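Local coordinates for protein transmembrane oligosaccharyl transferase (Archaeoglobus fulgidus, PDB 3WAJ) that belongs to the STT3/AglB family of multi-pass membrane oligosaccharyl transferases and holds a zinc ion in its N-terminal STT3 region, at residues Y52-N57 / S78-G83; S91-I96 / R106-F111. All coordinates share one frame; numbering follows the deposited sequence.

Contact 1: Y52-N57 / S78-G83; sequences YRLIEN and SYTHFG. With SO4 (sulfate ion), chain C.
Leu54, on helix 47-60, presses its branched end against Phe82 and Thr80 of the loop that follows strand 78-79. The tight part is apolar: Leu54 CD1 meets the CB of Phe82 at 3.7 Å and approaches ring atom CD2 of Phe82 at 4.2 Å, the two side chains crossing at about a right angle. With CG of Leu54 beside the backbone N (chi1 -66°), the branched end is aimed at segment 78-83. Its other methyl, CD2, lies more loosely, 4.3 Å from Thr80 CG2. No hydrogen bond links the two segments; what they share is this apolar packing.

The looser, partly exposed side belongs to His81, whose CB points away from the helix. The first torsion sets its imidazole between backbone N and carbonyl carbon (chi1 72°), and Phe82 CD1 sits 3.5 Å above one face of that ring, toward its rim. NE2 of His81 donates an almost straight hydrogen bond (3.1 Å, 173°) to sulfate O1, which lies at the ring edge, in its plane. The sulfate, probably from the crystallisation liquor, is also bonded by His162 and Arg426, a basic setting suited to an anion.

The side chain of Phe82 lies about 6 Å from the zinc ion and touches Asp47, one of its ligands, consistent with a second-shell place; Phe82 also stacks on Tyr51. Around the contact, strand 78-79 pairs antiparallel with strand 68-69, while helix 84-96 adds Val87 against Leu54 and helix 102-118 packs on Tyr52 and Ile55.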
ATOM      1  N   TYR A  52       4.376  11.887  -3.936  1.00 27.21           N
ATOM      2  CA  TYR A  52       4.609  13.214  -3.404  1.00 32.13           C
ATOM      3  C   TYR A  52       6.101  13.432  -3.156  1.00 35.37           C
ATOM      4  O   TYR A  52       6.666  14.438  -3.595  1.00 34.01           O
ATOM      5  CB  TYR A  52       3.781  13.353  -2.127  1.00 29.66           C
ATOM      6  CG  TYR A  52       4.038  14.545  -1.245  1.00 35.09           C
ATOM      7  CD1 TYR A  52       4.294  14.364   0.120  1.00 36.18           C
ATOM      8  CD2 TYR A  52       3.990  15.847  -1.739  1.00 33.13           C
ATOM      9  CE1 TYR A  52       4.500  15.432   0.972  1.00 27.41           C
ATOM     10  CE2 TYR A  52       4.209  16.945  -0.879  1.00 34.15           C
ATOM     11  CZ  TYR A  52       4.455  16.714   0.474  1.00 35.07           C
ATOM     12  OH  TYR A  52       4.666  17.757   1.341  1.00 43.57           O
ATOM     13  N   ARG A  53       6.731  12.478  -2.472  1.00 29.87           N
ATOM     14  CA  ARG A  53       8.163  12.533  -2.199  1.00 30.78           C
ATOM     15  C   ARG A  53       8.944  12.654  -3.517  1.00 34.07           C
ATOM     16  O   ARG A  53       9.860  13.475  -3.635  1.00 35.76           O
ATOM     17  CB  ARG A  53       8.599  11.294  -1.388  1.00 31.06           C
ATOM     18  CG  ARG A  53      10.106  11.162  -1.091  1.00 27.29           C
ATOM     19  CD  ARG A  53      10.938  10.633  -2.309  1.00 22.36           C
ATOM     20  NE  ARG A  53      12.341  10.470  -1.932  1.00 27.84           N
ATOM     21  CZ  ARG A  53      13.185  11.486  -1.762  1.00 31.40           C
ATOM     22  NH1 ARG A  53      12.777  12.728  -1.979  1.00 31.99           N
ATOM     23  NH2 ARG A  53      14.434  11.256  -1.393  1.00 28.77           N
ATOM     24  N   LEU A  54       8.582  11.827  -4.491  1.00 34.42           N
ATOM     25  CA  LEU A  54       9.269  11.830  -5.777  1.00 37.69           C
ATOM     26  C   LEU A  54       9.031  13.130  -6.558  1.00 39.56           C
ATOM     27  O   LEU A  54       9.966  13.700  -7.114  1.00 36.76           O
ATOM     28  CB  LEU A  54       8.859  10.625  -6.621  1.00 29.36           C
ATOM     29  CG  LEU A  54       9.262   9.246  -6.113  1.00 29.05           C
ATOM     30  CD1 LEU A  54       8.772   8.152  -7.114  1.00 19.60           C
ATOM     31  CD2 LEU A  54      10.767   9.180  -5.918  1.00 25.99           C
ATOM     32  N   ILE A  55       7.783  13.590  -6.605  1.00 39.30           N
ATOM     33  CA  ILE A  55       7.435  14.769  -7.394  1.00 38.76           C
ATOM     34  C   ILE A  55       8.155  16.034  -6.863  1.00 39.74           C
ATOM     35  O   ILE A  55       8.687  16.827  -7.624  1.00 42.85           O
ATOM     36  CB  ILE A  55       5.900  14.948  -7.473  1.00 33.37           C
ATOM     37  CG1 ILE A  55       5.304  13.886  -8.397  1.00 31.95           C
ATOM     38  CG2 ILE A  55       5.523  16.349  -7.969  1.00 31.43           C
ATOM     39  CD1 ILE A  55       3.786  13.730  -8.296  1.00 30.51           C
ATOM     40  N   GLU A  56       8.175  16.189  -5.548  1.00 40.28           N
ATOM     41  CA  GLU A  56       8.907  17.254  -4.879  1.00 45.43           C
ATOM     42  C   GLU A  56      10.390  17.240  -5.269  1.00 49.73           C
ATOM     43  O   GLU A  56      10.978  18.270  -5.593  1.00 53.31           O
ATOM     44  CB  GLU A  56       8.774  17.050  -3.368  1.00 43.38           C
ATOM     45  CG  GLU A  56       9.005  18.278  -2.495  1.00 53.32           C
ATOM     46  CD  GLU A  56       8.333  18.142  -1.129  1.00 63.85           C
ATOM     47  OE1 GLU A  56       7.727  17.085  -0.866  1.00 72.47           O
ATOM     48  OE2 GLU A  56       8.396  19.083  -0.318  1.00 69.54           O
ATOM     49  N   ASN A  57      10.993  16.061  -5.226  1.00 44.86           N
ATOM     50  CA  ASN A  57      12.393  15.914  -5.594  1.00 42.42           C
ATOM     51  C   ASN A  57      12.610  16.172  -7.093  1.00 47.83           C
ATOM     52  O   ASN A  57      13.600  16.780  -7.500  1.00 53.00           O
ATOM     53  CB  ASN A  57      12.890  14.515  -5.209  1.00 35.52           C
ATOM     54  CG  ASN A  57      14.327  14.300  -5.573  1.00 39.08           C
ATOM     55  OD1 ASN A  57      14.664  14.217  -6.753  1.00 44.36           O
ATOM     56  ND2 ASN A  57      15.194  14.204  -4.564  1.00 38.64           N
ATOM     57  N   SER A  78      16.334   2.199  -1.818  1.00 30.97           N
ATOM     58  CA  SER A  78      15.426   1.447  -2.674  1.00 36.04           C
ATOM     59  C   SER A  78      15.436   2.007  -4.095  1.00 41.10           C
ATOM     60  O   SER A  78      15.309   3.232  -4.301  1.00 35.46           O
ATOM     61  CB  SER A  78      13.982   1.532  -2.135  1.00 33.55           C
ATOM     62  OG  SER A  78      13.649   0.457  -1.283  1.00 46.34           O
ATOM     63  N   TYR A  79      15.551   1.113  -5.073  1.00 37.11           N
ATOM     64  CA  TYR A  79      15.261   1.495  -6.445  1.00 37.67           C
ATOM     65  C   TYR A  79      13.793   1.848  -6.518  1.00 35.35           C
ATOM     66  O   TYR A  79      12.981   1.246  -5.832  1.00 39.16           O
ATOM     67  CB  TYR A  79      15.538   0.342  -7.396  1.00 32.18           C
ATOM     68  CG  TYR A  79      16.996  -0.022  -7.447  1.00 36.18           C
ATOM     69  CD1 TYR A  79      17.846   0.579  -8.362  1.00 33.64           C
ATOM     70  CD2 TYR A  79      17.520  -0.963  -6.582  1.00 33.76           C
ATOM     71  CE1 TYR A  79      19.171   0.251  -8.410  1.00 32.39           C
ATOM     72  CE2 TYR A  79      18.839  -1.294  -6.617  1.00 33.14           C
ATOM     73  CZ  TYR A  79      19.662  -0.689  -7.536  1.00 32.78           C
ATOM     74  OH  TYR A  79      20.995  -1.025  -7.568  1.00 30.61           O
ATOM     75  N   THR A  80      13.454   2.808  -7.366  1.00 30.08           N
ATOM     76  CA  THR A  80      12.092   3.311  -7.442  1.00 30.67           C
ATOM     77  C   THR A  80      11.388   2.714  -8.646  1.00 38.24           C
ATOM     78  O   THR A  80      11.710   3.059  -9.791  1.00 39.26           O
ATOM     79  CB  THR A  80      12.085   4.858  -7.573  1.00 29.45           C
ATOM     80  OG1 THR A  80      12.699   5.237  -8.810  1.00 33.67           O
ATOM     81  CG2 THR A  80      12.885   5.483  -6.468  1.00 35.13           C
ATOM     82  N   HIS A  81      10.424   1.827  -8.417  1.00 38.57           N
ATOM     83  CA  HIS A  81       9.661   1.326  -9.562  1.00 32.19           C
ATOM     84  C   HIS A  81       8.559   2.279 -10.017  1.00 32.92           C
ATOM     85  O   HIS A  81       8.013   2.100 -11.107  1.00 37.76           O
ATOM     86  CB  HIS A  81       9.094  -0.069  -9.324  1.00 31.27           C
ATOM     87  CG  HIS A  81       7.965  -0.102  -8.345  1.00 36.48           C
ATOM     88  ND1 HIS A  81       8.167  -0.157  -6.985  1.00 42.59           N
ATOM     89  CD2 HIS A  81       6.622  -0.081  -8.529  1.00 43.32           C
ATOM     90  CE1 HIS A  81       6.999  -0.161  -6.369  1.00 49.18           C
ATOM     91  NE2 HIS A  81       6.042  -0.120  -7.283  1.00 48.96           N
ATOM     92  N   PHE A  82       8.231   3.286  -9.210  1.00 32.10           N
ATOM     93  CA  PHE A  82       7.162   4.225  -9.592  1.00 37.06           C
ATOM     94  C   PHE A  82       7.514   4.932 -10.883  1.00 40.37           C
ATOM     95  O   PHE A  82       8.596   5.508 -11.008  1.00 40.20           O
ATOM     96  CB  PHE A  82       6.908   5.264  -8.496  1.00 37.04           C
ATOM     97  CG  PHE A  82       6.048   4.766  -7.376  1.00 35.42           C
ATOM     98  CD1 PHE A  82       5.796   3.397  -7.217  1.00 33.61           C
ATOM     99  CD2 PHE A  82       5.465   5.662  -6.488  1.00 36.79           C
ATOM    100  CE1 PHE A  82       4.992   2.930  -6.159  1.00 35.79           C
ATOM    101  CE2 PHE A  82       4.654   5.210  -5.433  1.00 35.34           C
ATOM    102  CZ  PHE A  82       4.417   3.842  -5.270  1.00 31.98           C
ATOM    103  N   GLY A  83       6.598   4.884 -11.840  1.00 46.62           N
ATOM    104  CA  GLY A  83       6.892   5.303 -13.199  1.00 40.25           C
ATOM    105  C   GLY A  83       7.018   6.796 -13.435  1.00 41.17           C
ATOM    106  O   GLY A  83       6.493   7.611 -12.667  1.00 41.36           O
TER
HETATM  107  S   SO4 C 902       2.538  -1.431  -7.670  1.00 53.58           S
HETATM  108  O1  SO4 C 902       2.995  -0.280  -6.881  1.00 50.57           O
HETATM  109  O2  SO4 C 902       3.680  -2.329  -7.869  1.00 57.00           O
HETATM  110  O3  SO4 C 902       1.474  -2.112  -6.931  1.00 60.19           O
HETATM  111  O4  SO4 C 902       2.014  -1.036  -8.983  1.00 54.10           O

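Contact 2: S91-I96 / R106-F111; sequences SIAGII and RAVLAF
Arg106 NH1, hydrogen-bonded to both Val41 O and Thr40 OG1, lies on the helix that brings Val108 against Ala93 and Gly94. These bonds are made with other parts of the chain; the meeting of helices 84-96 and 102-118 is itself apolar. One methyl does the touching: Val108 CG1 reaches Ala93 CB at 3.6 Å and passes Ala93 O at 4.1 Å. It lies on the far side of the CA–CB bond from its own backbone N (chi1 173°), which aims this branch at the facing helix.

Gly94, with no side chain, offers its backbone instead, its N standing 4.5 Å from Val108 CG1. The nearest CA atoms across the contact are those of Gly94 and Val108, 6.7 Å apart, a short distance that goes with the missing side chain. Ser91 CB points away, and its hydroxyl is taken up within its own helix by Val87 O.

The two helices follow each other in the chain and meet through this contact. With no hydrogen bond or charge pair across it, the contact is a small apolar one that gives the pairing no polar direction.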
ATOM      1  N   SER A  91       4.943  16.688 -11.338  1.00 39.93           N
ATOM      2  CA  SER A  91       5.930  17.760 -11.390  1.00 42.36           C
ATOM      3  C   SER A  91       5.436  18.896 -12.289  1.00 48.12           C
ATOM      4  O   SER A  91       5.511  20.075 -11.915  1.00 45.23           O
ATOM      5  CB  SER A  91       7.264  17.232 -11.901  1.00 39.44           C
ATOM      6  OG  SER A  91       7.739  16.188 -11.078  1.00 39.32           O
ATOM      7  N   ILE A  92       4.923  18.541 -13.469  1.00 43.13           N
ATOM      8  CA  ILE A  92       4.473  19.553 -14.420  1.00 48.09           C
ATOM      9  C   ILE A  92       3.306  20.341 -13.836  1.00 50.15           C
ATOM     10  O   ILE A  92       3.295  21.575 -13.883  1.00 54.19           O
ATOM     11  CB  ILE A  92       4.095  18.946 -15.785  1.00 49.44           C
ATOM     12  CG1 ILE A  92       5.337  18.431 -16.495  1.00 53.70           C
ATOM     13  CG2 ILE A  92       3.469  19.978 -16.662  1.00 45.06           C
ATOM     14  CD1 ILE A  92       5.022  17.741 -17.805  1.00 59.19           C
ATOM     15  N   ALA A  93       2.340  19.624 -13.265  1.00 45.34           N
ATOM     16  CA  ALA A  93       1.222  20.267 -12.579  1.00 45.47           C
ATOM     17  C   ALA A  93       1.730  21.245 -11.528  1.00 46.94           C
ATOM     18  O   ALA A  93       1.217  22.363 -11.399  1.00 52.06           O
ATOM     19  CB  ALA A  93       0.327  19.232 -11.952  1.00 41.77           C
ATOM     20  N   GLY A  94       2.745  20.822 -10.781  1.00 44.28           N
ATOM     21  CA  GLY A  94       3.253  21.617  -9.674  1.00 49.19           C
ATOM     22  C   GLY A  94       3.894  22.911 -10.129  1.00 50.99           C
ATOM     23  O   GLY A  94       3.605  23.984  -9.599  1.00 53.79           O
ATOM     24  N   ILE A  95       4.771  22.800 -11.118  1.00 51.96           N
ATOM     25  CA  ILE A  95       5.435  23.957 -11.708  1.00 53.82           C
ATOM     26  C   ILE A  95       4.413  24.917 -12.327  1.00 55.63           C
ATOM     27  O   ILE A  95       4.504  26.129 -12.135  1.00 57.95           O
ATOM     28  CB  ILE A  95       6.490  23.485 -12.733  1.00 58.79           C
ATOM     29  CG1 ILE A  95       7.582  22.684 -12.015  1.00 56.89           C
ATOM     30  CG2 ILE A  95       7.118  24.646 -13.472  1.00 58.23           C
ATOM     31  CD1 ILE A  95       8.508  21.958 -12.947  1.00 58.32           C
ATOM     32  N   ILE A  96       3.429  24.366 -13.038  1.00 57.48           N
ATOM     33  CA  ILE A  96       2.347  25.157 -13.640  1.00 58.33           C
ATOM     34  C   ILE A  96       1.586  26.015 -12.622  1.00 63.18           C
ATOM     35  O   ILE A  96       1.299  27.191 -12.883  1.00 68.51           O
ATOM     36  CB  ILE A  96       1.331  24.261 -14.401  1.00 63.68           C
ATOM     37  CG1 ILE A  96       1.686  24.145 -15.882  1.00 64.80           C
ATOM     38  CG2 ILE A  96      -0.073  24.838 -14.317  1.00 61.06           C
ATOM     39  CD1 ILE A  96       3.117  23.754 -16.171  1.00 65.70           C
ATOM     40  N   ARG A 106       0.606  19.179  -2.438  1.00 34.86           N
ATOM     41  CA  ARG A 106      -0.324  18.102  -2.103  1.00 35.39           C
ATOM     42  C   ARG A 106      -1.721  18.352  -2.656  1.00 38.41           C
ATOM     43  O   ARG A 106      -2.358  17.448  -3.216  1.00 40.37           O
ATOM     44  CB  ARG A 106      -0.367  17.903  -0.577  1.00 35.13           C
ATOM     45  CG  ARG A 106       0.693  16.921  -0.054  1.00 36.71           C
ATOM     46  CD  ARG A 106       0.581  16.708   1.450  1.00 35.33           C
ATOM     47  NE  ARG A 106       1.447  17.636   2.166  1.00 44.39           N
ATOM     48  CZ  ARG A 106       1.158  18.201   3.324  1.00 44.34           C
ATOM     49  NH1 ARG A 106       0.016  17.945   3.928  1.00 50.79           N
ATOM     50  NH2 ARG A 106       2.023  19.018   3.873  1.00 54.31           N
ATOM     51  N   ALA A 107      -2.189  19.588  -2.503  1.00 44.00           N
ATOM     52  CA  ALA A 107      -3.502  19.991  -3.018  1.00 46.26           C
ATOM     53  C   ALA A 107      -3.593  19.727  -4.516  1.00 41.26           C
ATOM     54  O   ALA A 107      -4.507  19.023  -4.986  1.00 44.46           O
ATOM     55  CB  ALA A 107      -3.758  21.453  -2.725  1.00 43.67           C
ATOM     56  N   VAL A 108      -2.649  20.287  -5.267  1.00 35.95           N
ATOM     57  CA  VAL A 108      -2.579  20.005  -6.703  1.00 43.62           C
ATOM     58  C   VAL A 108      -2.565  18.488  -6.968  1.00 41.57           C
ATOM     59  O   VAL A 108      -3.413  17.980  -7.702  1.00 44.88           O
ATOM     60  CB  VAL A 108      -1.379  20.721  -7.382  1.00 49.89           C
ATOM     61  CG1 VAL A 108      -1.237  20.274  -8.838  1.00 49.08           C
ATOM     62  CG2 VAL A 108      -1.551  22.236  -7.317  1.00 47.45           C
ATOM     63  N   LEU A 109      -1.621  17.770  -6.360  1.00 37.84           N
ATOM     64  CA  LEU A 109      -1.518  16.327  -6.564  1.00 40.30           C
ATOM     65  C   LEU A 109      -2.819  15.611  -6.227  1.00 41.40           C
ATOM     66  O   LEU A 109      -3.163  14.632  -6.879  1.00 42.94           O
ATOM     67  CB  LEU A 109      -0.374  15.730  -5.745  1.00 36.26           C
ATOM     68  CG  LEU A 109       0.982  16.336  -6.055  1.00 38.19           C
ATOM     69  CD1 LEU A 109       2.080  15.573  -5.312  1.00 32.40           C
ATOM     70  CD2 LEU A 109       1.240  16.346  -7.572  1.00 40.27           C
ATOM     71  N   ALA A 110      -3.545  16.108  -5.226  1.00 40.96           N
ATOM     72  CA  ALA A 110      -4.820  15.498  -4.806  1.00 43.07           C
ATOM     73  C   ALA A 110      -5.841  15.405  -5.936  1.00 45.29           C
ATOM     74  O   ALA A 110      -6.608  14.445  -6.011  1.00 46.21           O
ATOM     75  CB  ALA A 110      -5.416  16.253  -3.612  1.00 38.86           C
ATOM     76  N   PHE A 111      -5.860  16.411  -6.805  1.00 46.52           N
ATOM     77  CA  PHE A 111      -6.836  16.452  -7.893  1.00 45.04           C
ATOM     78  C   PHE A 111      -6.509  15.520  -9.044  1.00 47.67           C
ATOM     79  O   PHE A 111      -7.396  15.114  -9.785  1.00 49.01           O
ATOM     80  CB  PHE A 111      -6.988  17.871  -8.422  1.00 39.73           C
ATOM     81  CG  PHE A 111      -7.732  18.761  -7.497  1.00 41.30           C
ATOM     82  CD1 PHE A 111      -9.112  18.701  -7.428  1.00 42.66           C
ATOM     83  CD2 PHE A 111      -7.054  19.644  -6.666  1.00 46.22           C
ATOM     84  CE1 PHE A 111      -9.808  19.526  -6.551  1.00 47.05           C
ATOM     85  CE2 PHE A 111      -7.744  20.474  -5.784  1.00 42.88           C
ATOM     86  CZ  PHE A 111      -9.117  20.414  -5.726  1.00 42.75           C
TER

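How the contacts relate
The touching residues of contact 1 are all buried, near the zinc site, whereas contact 2 lies farther out and is only partly buried; their centres are about 15 Å apart. Both are apolar across the segments, but the first borders a polar, anion-holding edge and sets a helix against a loop, while the second is helix against helix. Helix 47-60 joins them: Ile55 CD1 packs on Leu109 CD2 at 3.7 Å, and Ile55 also lies against Ser91. A weak hydrogen bond from Arg106 NE to Tyr52 OH adds a polar tie. Along the chain the contacts come in series, segment 78-83 leading directly into helix 84-96.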